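Long-range contacts in ricin B lectin (Clostridium thermocellum, PDB 3VSF), which acts as an exo-beta-1,3-galactanase, joining a glycoside hydrolase family 43 catalytic domain to a ricin-type beta-trefoil module that binds galactose: residues Arg119-Tyr124 and Asp186-Val191; Arg234-Leu239 and Arg286-Phe291; Met306-Ala311 and Ser321-Leu326. One frame throughout, in Å; residues are numbered along the deposited sequence.

Interaction 1: Arg119-Tyr124 and Asp186-Val191; sequences RPKVMY and DCNVFV
Lys121 and Met123 reach from one strand onto Val189 of the other, and this aliphatic patch is the tight centre of the contact. Lys121 CB lies 3.5 Å from Val189 CG2, while Met123 SD passes 3.8 Å from Val189 CB. Val189 is thus gripped by two side chains, two residues apart, that project from the same side of the first strand. Beyond CB the lysine folds back, bent at chi2 (-60°) and again at chi4, which brings its methylenes across the Asn188 side chain; Lys121 CG is 3.4 Å from Asn188 OD1. The ammonium turns away from the amide and is hydrogen-bonded to the carbonyl of Gly60. The amide has its own fixings: Asn188 OD1 accepts the N-H of Val189, 2.8 Å from Val189 N, in the carbonyl plane and on a lone pair, and ND2 is bonded to Pro237 O.

The two ends differ from this centre in bonding and exposure. At one, polar and weakly bonded, Arg119 NE and the partly exposed Asp186 form a salt bridge, 3.1 Å from NE to Asp186 OD2; its hydrogen bond is bent to 124°, and the guanidinium and carboxylate planes stand 47° apart. At the other, Met123 CE rests at 3.6 Å on CG2 of Val191, the exposed residue of the contact.

The strand axes approach to 6.5 Å and run nearly parallel, yet no backbone hydrogen bond joins them, so the junction rests on side chains packed against each other and against backbone carbonyls. Strands 116-124 and 187-191 are each the first, edge strand of a separate four-stranded antiparallel sheet. Each has its backbone partner within its own sheet: Lys121 with Trp134 of strand 131-138, Asn188 with Ile200 of strand 197-203. Strand 288-296 adds Phe291, which touches both Lys121 and Asn188.

Interaction 2: Arg234-Leu239 and Arg286-Phe291; sequences REAPCL and RSQPTF
Ala236 CB and Cys238 SG make this contact, both directed at strand 288-291. The apolar part is small: Ala236 CB sits 4.2 Å from Pro289 CG, and Cys238 SG is 4.3 Å from Pro289 CB. One proline ring therefore touches both side chains.

A second group of contacts sets side chains against polar groups without bonding them. The sulfur of Cys238, with SG anti to the carbonyl carbon (chi1 -61°), rests against the peptide between Thr290 and Phe291, 3.5 Å from Phe291 N. Gln288 is extended beyond CG, which carries its amide alongside the alanine methyl, Gln288 NE2 to Ala236 CB 3.5 Å.

Hydrogen bonds across the contact are absent; the polar ends are satisfied elsewhere. Gln288 OE1 accepts from Trp310 NE1, its NE2 bonds Ser251 OG, and Thr290 OG1 bonds the carbonyl of Gly61.

The axes approach to 6.4 Å at 38° with no backbone hydrogen bond between them, so the strands are not paired in one sheet. Thr290 and Phe291 together face Met306 in a classic beta bulge. Two first strands of successive four-stranded sheets, meeting through side chains, are what the centre of the five-bladed beta-propeller of family 43 looks like.

Interaction 3: Met306-Ala311 and Ser321-Leu326; sequences MGDRWA and SQYVWL
Ser321 opens the contact by bonding the far end of the other segment: its OG accepts the N-H of Ala311 at 3.0 Å from N and nearly straight (167°). The same oxygen is hydrogen-bonded to Val318 O as well, so it joins the two ends of the connecting loop; Ser321 OG also lies 3.4 Å from Trp310 CE3.

Gln322 begins the regular pairing, a hydrogen-bonded antiparallel pair with Arg309. Arg309 N is 2.8 Å from Gln322 O, and Gln322 N is 3.2 Å from Arg309 O. On the same face Gln322 OE1 meets Arg309 CD at 3.5 Å, the two side chains crossing with amide and guanidinium planes 65° apart.

Tyr323 turns to the opposite face, in a non-hydrogen-bonded pair with Asp308. The two side chains run side by side, pointing the same way, with the carboxylate plane turned well away from that of the ring and Asp308 OD1 3.7 Å from Tyr323 CD1. The phenol oxygen continues to Ala58 N and Ile56 O.

Val324 returns to the arginine's face, its CG2 3.8 Å from Arg309 NH2. The guanidinium itself is held by the carbonyls of Arg286 and Tyr285, so the valine is simply packed against it. Here the backbone bonds to Gly307 are weak.

Trp325 closes the walk with a CH-pi contact: Met306 CG stands over one face of the indole, 4.1 Å from the centroid of its five-membered ring and 24° off the normal. Met306 SD lies obliquely farther out, a Met-aromatic contact, and Trp72 meets the same indole.

The whole is an antiparallel hairpin with a long connection, made by the second and third strands of a four-stranded sheet, as in one blade of the five-bladed propeller of family 43.

Overall arrangement
From the N terminus the three contacts come in series, and none encloses or crosses another. Interaction 1 closes a 61-residue loop holding the rest of one sheet and joins the first strands of two successive sheets. Interaction 2 closes 46 residues and does the same for the next two. Interaction 3 closes only nine, within the sheet that interaction 2 reaches. The first two are joined by a probable hydrogen bond from Asn188 ND2 to Pro237 O, 2.8 Å. Another probable one, Thr290 N to Met306 O at 2.9 Å, links interactions 2 and 3 through neighbouring strands 288-296 and 301-309. Interactions 1 and 3 do not touch, their nearest atoms about 5 Å apart. Together they connect four propeller blades around the centre.

Interaction 1: Arg119-Tyr124 and Asp186-Val191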
loop_
_atom_site.group_PDB
_atom_site.type_symbol
_atom_site.label_atom_id
_atom_site.label_comp_id
_atom_site.label_asym_id
_atom_site.label_seq_id
_atom_site.Cartn_x
_atom_site.Cartn_y
_atom_site.Cartn_z
ATOM N N ARG A 119 -5.551 -4.197 15.243
ATOM C CA ARG A 119 -4.230 -3.722 14.841
ATOM C C ARG A 119 -3.110 -4.236 15.743
ATOM O O ARG A 119 -2.340 -3.447 16.291
ATOM C CB ARG A 119 -4.205 -2.192 14.778
ATOM C CG ARG A 119 -5.219 -1.615 13.811
ATOM C CD ARG A 119 -5.025 -0.124 13.617
ATOM N NE ARG A 119 -5.888 0.385 12.557
ATOM C CZ ARG A 119 -5.619 0.274 11.261
ATOM N NH1 ARG A 119 -4.507 -0.331 10.863
ATOM N NH2 ARG A 119 -6.461 0.763 10.360
ATOM N N PRO A 120 -3.015 -5.566 15.895
ATOM C CA PRO A 120 -1.930 -6.163 16.677
ATOM C C PRO A 120 -0.632 -6.210 15.875
ATOM O O PRO A 120 -0.632 -6.671 14.734
ATOM C CB PRO A 120 -2.437 -7.582 16.936
ATOM C CG PRO A 120 -3.288 -7.884 15.755
ATOM C CD PRO A 120 -3.943 -6.585 15.373
ATOM N N LYS A 121 0.456 -5.733 16.469
ATOM C CA LYS A 121 1.752 -5.734 15.802
ATOM C C LYS A 121 2.787 -6.476 16.639
ATOM O O LYS A 121 2.710 -6.490 17.868
ATOM C CB LYS A 121 2.218 -4.301 15.537
ATOM C CG LYS A 121 1.233 -3.464 14.738
ATOM C CD LYS A 121 0.962 -4.078 13.375
ATOM C CE LYS A 121 -0.023 -3.240 12.576
ATOM N NZ LYS A 121 -1.348 -3.139 13.247
ATOM N N VAL A 122 3.756 -7.094 15.970
ATOM C CA VAL A 122 4.807 -7.836 16.659
ATOM C C VAL A 122 6.197 -7.334 16.281
ATOM O O VAL A 122 6.503 -7.145 15.104
ATOM C CB VAL A 122 4.715 -9.347 16.371
ATOM C CG1 VAL A 122 5.975 -10.058 16.840
ATOM C CG2 VAL A 122 3.482 -9.940 17.034
ATOM N N MET A 123 7.032 -7.120 17.293
ATOM C CA MET A 123 8.403 -6.671 17.083
ATOM C C MET A 123 9.371 -7.601 17.806
ATOM O O MET A 123 9.008 -8.227 18.801
ATOM C CB MET A 123 8.573 -5.235 17.585
ATOM C CG MET A 123 8.224 -5.046 19.053
ATOM S SD MET A 123 8.077 -3.312 19.527
ATOM C CE MET A 123 9.697 -2.693 19.077
ATOM N N TYR A 124 10.597 -7.695 17.304
ATOM C CA TYR A 124 11.598 -8.567 17.910
ATOM C C TYR A 124 12.672 -7.790 18.669
ATOM O O TYR A 124 13.096 -6.715 18.244
ATOM C CB TYR A 124 12.249 -9.466 16.858
ATOM C CG TYR A 124 13.435 -10.245 17.382
ATOM C CD1 TYR A 124 14.734 -9.830 17.118
ATOM C CD2 TYR A 124 13.256 -11.389 18.150
ATOM C CE1 TYR A 124 15.822 -10.535 17.599
ATOM C CE2 TYR A 124 14.338 -12.101 18.634
ATOM C CZ TYR A 124 15.617 -11.670 18.356
ATOM O OH TYR A 124 16.699 -12.373 18.834
ATOM N N ASP A 186 -5.737 3.346 17.284
ATOM C CA ASP A 186 -4.958 2.812 16.171
ATOM C C ASP A 186 -3.469 2.952 16.459
ATOM O O ASP A 186 -2.991 4.040 16.776
ATOM C CB ASP A 186 -5.321 3.518 14.864
ATOM C CG ASP A 186 -6.702 3.141 14.361
ATOM O OD1 ASP A 186 -7.548 2.741 15.189
ATOM O OD2 ASP A 186 -6.940 3.244 13.139
ATOM N N CYS A 187 -2.738 1.847 16.350
ATOM C CA CYS A 187 -1.340 1.823 16.761
ATOM C C CYS A 187 -0.439 1.072 15.785
ATOM O O CYS A 187 -0.904 0.509 14.794
ATOM C CB CYS A 187 -1.215 1.190 18.145
ATOM S SG CYS A 187 -1.737 -0.539 18.198
ATOM N N ASN A 188 0.857 1.070 16.085
ATOM C CA ASN A 188 1.845 0.349 15.293
ATOM C C ASN A 188 3.208 0.380 15.979
ATOM O O ASN A 188 3.474 1.257 16.800
ATOM C CB ASN A 188 1.945 0.943 13.887
ATOM C CG ASN A 188 2.301 -0.094 12.840
ATOM O OD1 ASN A 188 2.975 -1.082 13.133
ATOM N ND2 ASN A 188 1.843 0.122 11.613
ATOM N N VAL A 189 4.067 -0.579 15.646
ATOM C CA VAL A 189 5.384 -0.672 16.271
ATOM C C VAL A 189 6.513 -0.460 15.268
ATOM O O VAL A 189 6.341 -0.671 14.067
ATOM C CB VAL A 189 5.584 -2.029 16.969
ATOM C CG1 VAL A 189 4.556 -2.213 18.074
ATOM C CG2 VAL A 189 5.498 -3.162 15.960
ATOM N N PHE A 190 7.672 -0.046 15.773
ATOM C CA PHE A 190 8.836 0.198 14.931
ATOM C C PHE A 190 10.140 -0.036 15.689
ATOM O O PHE A 190 10.292 0.394 16.832
ATOM C CB PHE A 190 8.803 1.623 14.375
ATOM C CG PHE A 190 10.104 2.066 13.768
ATOM C CD1 PHE A 190 10.955 2.909 14.463
ATOM C CD2 PHE A 190 10.478 1.637 12.505
ATOM C CE1 PHE A 190 12.154 3.319 13.909
ATOM C CE2 PHE A 190 11.675 2.043 11.946
ATOM C CZ PHE A 190 12.513 2.884 12.648
ATOM N N VAL A 191 11.079 -0.720 15.040
ATOM C CA VAL A 191 12.389 -0.977 15.625
ATOM C C VAL A 191 13.461 -0.201 14.869
ATOM O O VAL A 191 13.693 -0.445 13.685
ATOM C CB VAL A 191 12.738 -2.476 15.586
ATOM C CG1 VAL A 191 14.000 -2.745 16.392
ATOM C CG2 VAL A 191 11.578 -3.304 16.113
#

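Interaction 2: Arg234-Leu239 and Arg286-Phe291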
loop_
_atom_site.group_PDB
_atom_site.type_symbol
_atom_site.label_atom_id
_atom_site.label_comp_id
_atom_site.label_asym_id
_atom_site.label_seq_id
_atom_site.Cartn_x
_atom_site.Cartn_y
_atom_site.Cartn_z
ATOM N N ARG A 234 -4.844 11.957 11.999
ATOM C CA ARG A 234 -4.341 10.877 11.156
ATOM C C ARG A 234 -4.461 9.533 11.868
ATOM O O ARG A 234 -4.211 9.433 13.069
ATOM C CB ARG A 234 -2.888 11.136 10.755
ATOM C CG ARG A 234 -2.664 12.469 10.056
ATOM C CD ARG A 234 -3.616 12.646 8.885
ATOM N NE ARG A 234 -3.456 11.596 7.884
ATOM C CZ ARG A 234 -4.203 11.489 6.790
ATOM N NH1 ARG A 234 -5.168 12.368 6.555
ATOM N NH2 ARG A 234 -3.987 10.502 5.932
ATOM N N GLU A 235 -4.842 8.499 11.122
ATOM C CA GLU A 235 -5.054 7.175 11.699
ATOM C C GLU A 235 -4.213 6.105 11.008
ATOM O O GLU A 235 -3.410 6.406 10.127
ATOM C CB GLU A 235 -6.534 6.796 11.627
ATOM C CG GLU A 235 -7.468 7.867 12.159
ATOM C CD GLU A 235 -7.090 8.325 13.552
ATOM O OE1 GLU A 235 -6.805 7.461 14.407
ATOM O OE2 GLU A 235 -7.067 9.550 13.788
ATOM N N ALA A 236 -4.410 4.856 11.422
ATOM C CA ALA A 236 -3.696 3.713 10.855
ATOM C C ALA A 236 -2.250 4.036 10.483
ATOM O O ALA A 236 -1.842 3.836 9.339
ATOM C CB ALA A 236 -4.445 3.173 9.647
ATOM N N PRO A 237 -1.465 4.526 11.454
ATOM C CA PRO A 237 -0.092 4.949 11.168
ATOM C C PRO A 237 0.849 3.775 10.918
ATOM O O PRO A 237 0.703 2.718 11.533
ATOM C CB PRO A 237 0.312 5.685 12.447
ATOM C CG PRO A 237 -0.482 5.023 13.513
ATOM C CD PRO A 237 -1.801 4.669 12.881
ATOM N N CYS A 238 1.804 3.971 10.014
ATOM C CA CYS A 238 2.834 2.978 9.739
ATOM C C CYS A 238 4.200 3.652 9.769
ATOM O O CYS A 238 4.456 4.579 9.001
ATOM C CB CYS A 238 2.605 2.322 8.376
ATOM S SG CYS A 238 1.039 1.432 8.217
ATOM N N LEU A 239 5.071 3.192 10.658
ATOM C CA LEU A 239 6.386 3.802 10.811
ATOM C C LEU A 239 7.486 2.932 10.214
ATOM O O LEU A 239 7.652 1.774 10.598
ATOM C CB LEU A 239 6.677 4.083 12.287
ATOM C CG LEU A 239 7.964 4.855 12.581
ATOM C CD1 LEU A 239 8.006 6.147 11.779
ATOM C CD2 LEU A 239 8.093 5.138 14.069
ATOM N N ARG A 286 -9.451 1.586 -2.325
ATOM C CA ARG A 286 -10.429 0.889 -1.496
ATOM C C ARG A 286 -9.771 0.048 -0.408
ATOM O O ARG A 286 -10.047 -1.146 -0.281
ATOM C CB ARG A 286 -11.352 0.017 -2.351
ATOM C CG ARG A 286 -12.311 0.804 -3.228
ATOM C CD ARG A 286 -13.570 0.002 -3.518
ATOM N NE ARG A 286 -13.301 -1.190 -4.318
ATOM C CZ ARG A 286 -14.090 -2.258 -4.350
ATOM N NH1 ARG A 286 -15.194 -2.292 -3.614
ATOM N NH2 ARG A 286 -13.772 -3.299 -5.109
ATOM N N SER A 287 -8.899 0.674 0.375
ATOM C CA SER A 287 -8.237 -0.014 1.474
ATOM C C SER A 287 -7.738 0.973 2.521
ATOM O O SER A 287 -7.739 2.184 2.302
ATOM C CB SER A 287 -7.064 -0.850 0.958
ATOM O OG SER A 287 -5.931 -0.034 0.714
ATOM N N GLN A 288 -7.316 0.442 3.663
ATOM C CA GLN A 288 -6.714 1.253 4.710
ATOM C C GLN A 288 -5.369 0.650 5.095
ATOM O O GLN A 288 -5.277 -0.548 5.364
ATOM C CB GLN A 288 -7.631 1.325 5.931
ATOM C CG GLN A 288 -7.165 2.299 7.000
ATOM C CD GLN A 288 -8.076 2.316 8.213
ATOM O OE1 GLN A 288 -8.901 1.421 8.395
ATOM N NE2 GLN A 288 -7.931 3.337 9.048
ATOM N N PRO A 289 -4.314 1.479 5.113
ATOM C CA PRO A 289 -2.966 1.004 5.440
ATOM C C PRO A 289 -2.926 0.336 6.808
ATOM O O PRO A 289 -3.584 0.803 7.738
ATOM C CB PRO A 289 -2.133 2.293 5.455
ATOM C CG PRO A 289 -3.125 3.399 5.626
ATOM C CD PRO A 289 -4.354 2.936 4.911
ATOM N N THR A 290 -2.170 -0.750 6.924
ATOM C CA THR A 290 -2.074 -1.466 8.189
ATOM C C THR A 290 -0.626 -1.695 8.610
ATOM O O THR A 290 -0.309 -1.661 9.798
ATOM C CB THR A 290 -2.826 -2.815 8.143
ATOM O OG1 THR A 290 -2.887 -3.378 9.460
ATOM C CG2 THR A 290 -2.129 -3.791 7.208
ATOM N N PHE A 291 0.252 -1.920 7.637
ATOM C CA PHE A 291 1.660 -2.165 7.938
ATOM C C PHE A 291 2.542 -2.161 6.691
ATOM O O PHE A 291 2.088 -2.487 5.595
ATOM C CB PHE A 291 1.817 -3.488 8.688
ATOM C CG PHE A 291 3.138 -3.634 9.379
ATOM C CD1 PHE A 291 3.426 -2.890 10.510
ATOM C CD2 PHE A 291 4.091 -4.516 8.902
ATOM C CE1 PHE A 291 4.641 -3.020 11.151
ATOM C CE2 PHE A 291 5.305 -4.650 9.541
ATOM C CZ PHE A 291 5.582 -3.902 10.667
#

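Interaction 3: Met306-Ala311 and Ser321-Leu326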
loop_
_atom_site.group_PDB
_atom_site.type_symbol
_atom_site.label_atom_id
_atom_site.label_comp_id
_atom_site.label_asym_id
_atom_site.label_seq_id
_atom_site.Cartn_x
_atom_site.Cartn_y
_atom_site.Cartn_z
ATOM N N MET A 306 0.766 -3.230 3.129
ATOM C CA MET A 306 -0.379 -4.051 3.499
ATOM C C MET A 306 -1.566 -3.173 3.851
ATOM O O MET A 306 -1.420 -2.156 4.528
ATOM C CB MET A 306 -0.039 -4.946 4.686
ATOM C CG MET A 306 1.154 -5.840 4.457
ATOM S SD MET A 306 1.528 -6.845 5.900
ATOM C CE MET A 306 3.073 -7.566 5.374
ATOM N N GLY A 307 -2.745 -3.572 3.392
ATOM C CA GLY A 307 -3.953 -2.823 3.669
ATOM C C GLY A 307 -5.135 -3.726 3.947
ATOM O O GLY A 307 -5.053 -4.944 3.786
ATOM N N ASP A 308 -6.239 -3.124 4.371
ATOM C CA ASP A 308 -7.461 -3.869 4.630
ATOM C C ASP A 308 -8.639 -3.259 3.884
ATOM O O ASP A 308 -8.919 -2.067 4.011
ATOM C CB ASP A 308 -7.764 -3.919 6.131
ATOM C CG ASP A 308 -6.880 -4.904 6.874
ATOM O OD1 ASP A 308 -7.195 -6.113 6.855
ATOM O OD2 ASP A 308 -5.878 -4.471 7.480
ATOM N N ARG A 309 -9.319 -4.081 3.094
ATOM C CA ARG A 309 -10.560 -3.665 2.464
ATOM C C ARG A 309 -11.714 -4.070 3.370
ATOM O O ARG A 309 -12.353 -5.102 3.162
ATOM C CB ARG A 309 -10.708 -4.294 1.077
ATOM C CG ARG A 309 -11.973 -3.884 0.341
ATOM C CD ARG A 309 -11.890 -4.235 -1.132
ATOM N NE ARG A 309 -10.824 -3.497 -1.802
ATOM C CZ ARG A 309 -10.535 -3.608 -3.094
ATOM N NH1 ARG A 309 -11.233 -4.431 -3.865
ATOM N NH2 ARG A 309 -9.545 -2.895 -3.615
ATOM N N TRP A 310 -11.963 -3.250 4.386
ATOM C CA TRP A 310 -12.966 -3.557 5.399
ATOM C C TRP A 310 -14.344 -3.809 4.795
ATOM O O TRP A 310 -14.891 -2.960 4.091
ATOM C CB TRP A 310 -13.038 -2.435 6.435
ATOM C CG TRP A 310 -11.742 -2.202 7.151
ATOM C CD1 TRP A 310 -10.913 -1.127 7.018
ATOM C CD2 TRP A 310 -11.121 -3.073 8.104
ATOM N NE1 TRP A 310 -9.816 -1.271 7.834
ATOM C CE2 TRP A 310 -9.920 -2.458 8.510
ATOM C CE3 TRP A 310 -11.465 -4.311 8.656
ATOM C CZ2 TRP A 310 -9.062 -3.039 9.443
ATOM C CZ3 TRP A 310 -10.612 -4.886 9.580
ATOM C CH2 TRP A 310 -9.425 -4.250 9.965
ATOM N N ALA A 311 -14.897 -4.982 5.082
ATOM C CA ALA A 311 -16.210 -5.360 4.576
ATOM C C ALA A 311 -17.296 -4.437 5.117
ATOM O O ALA A 311 -18.412 -4.407 4.599
ATOM C CB ALA A 311 -16.517 -6.808 4.928
ATOM N N SER A 321 -13.596 -9.197 5.514
ATOM C CA SER A 321 -12.708 -8.176 4.969
ATOM C C SER A 321 -11.623 -8.792 4.091
ATOM O O SER A 321 -11.068 -9.840 4.418
ATOM C CB SER A 321 -12.070 -7.361 6.095
ATOM O OG SER A 321 -13.050 -6.637 6.816
ATOM N N GLN A 322 -11.326 -8.129 2.978
ATOM C CA GLN A 322 -10.310 -8.603 2.045
ATOM C C GLN A 322 -9.003 -7.838 2.229
ATOM O O GLN A 322 -8.958 -6.836 2.944
ATOM C CB GLN A 322 -10.815 -8.478 0.608
ATOM C CG GLN A 322 -12.010 -9.371 0.303
ATOM C CD GLN A 322 -12.920 -8.799 -0.766
ATOM O OE1 GLN A 322 -12.913 -7.596 -1.026
ATOM N NE2 GLN A 322 -13.714 -9.661 -1.391
ATOM N N TYR A 323 -7.939 -8.313 1.588
ATOM C CA TYR A 323 -6.625 -7.697 1.743
ATOM C C TYR A 323 -6.127 -7.065 0.447
ATOM O O TYR A 323 -6.485 -7.501 -0.647
ATOM C CB TYR A 323 -5.608 -8.723 2.250
ATOM C CG TYR A 323 -6.090 -9.518 3.440
ATOM C CD1 TYR A 323 -6.090 -8.965 4.714
ATOM C CD2 TYR A 323 -6.546 -10.821 3.291
ATOM C CE1 TYR A 323 -6.532 -9.688 5.807
ATOM C CE2 TYR A 323 -6.989 -11.551 4.376
ATOM C CZ TYR A 323 -6.980 -10.980 5.631
ATOM O OH TYR A 323 -7.421 -11.705 6.713
ATOM N N VAL A 324 -5.300 -6.035 0.585
ATOM C CA VAL A 324 -4.717 -5.353 -0.562
ATOM C C VAL A 324 -3.223 -5.140 -0.353
ATOM O O VAL A 324 -2.813 -4.319 0.468
ATOM C CB VAL A 324 -5.391 -3.990 -0.811
ATOM C CG1 VAL A 324 -4.622 -3.197 -1.856
ATOM C CG2 VAL A 324 -6.840 -4.180 -1.234
ATOM N N TRP A 325 -2.411 -5.887 -1.094
ATOM C CA TRP A 325 -0.960 -5.750 -1.004
ATOM C C TRP A 325 -0.387 -5.092 -2.254
ATOM O O TRP A 325 -0.691 -5.494 -3.377
ATOM C CB TRP A 325 -0.299 -7.111 -0.772
ATOM C CG TRP A 325 -0.547 -7.673 0.594
ATOM C CD1 TRP A 325 -1.395 -7.179 1.543
ATOM C CD2 TRP A 325 0.065 -8.834 1.168
ATOM N NE1 TRP A 325 -1.351 -7.964 2.670
ATOM C CE2 TRP A 325 -0.463 -8.986 2.466
ATOM C CE3 TRP A 325 1.007 -9.761 0.709
ATOM C CZ2 TRP A 325 -0.080 -10.026 3.310
ATOM C CZ3 TRP A 325 1.385 -10.793 1.549
ATOM C CH2 TRP A 325 0.842 -10.917 2.834
ATOM N N LEU A 326 0.443 -4.076 -2.046
ATOM C CA LEU A 326 1.050 -3.340 -3.144
ATOM C C LEU A 326 2.492 -2.994 -2.802
ATOM O O LEU A 326 2.854 -2.921 -1.628
ATOM C CB LEU A 326 0.265 -2.057 -3.420
ATOM C CG LEU A 326 -1.228 -2.209 -3.713
ATOM C CD1 LEU A 326 -1.912 -0.856 -3.699
ATOM C CD2 LEU A 326 -1.451 -2.913 -5.042
#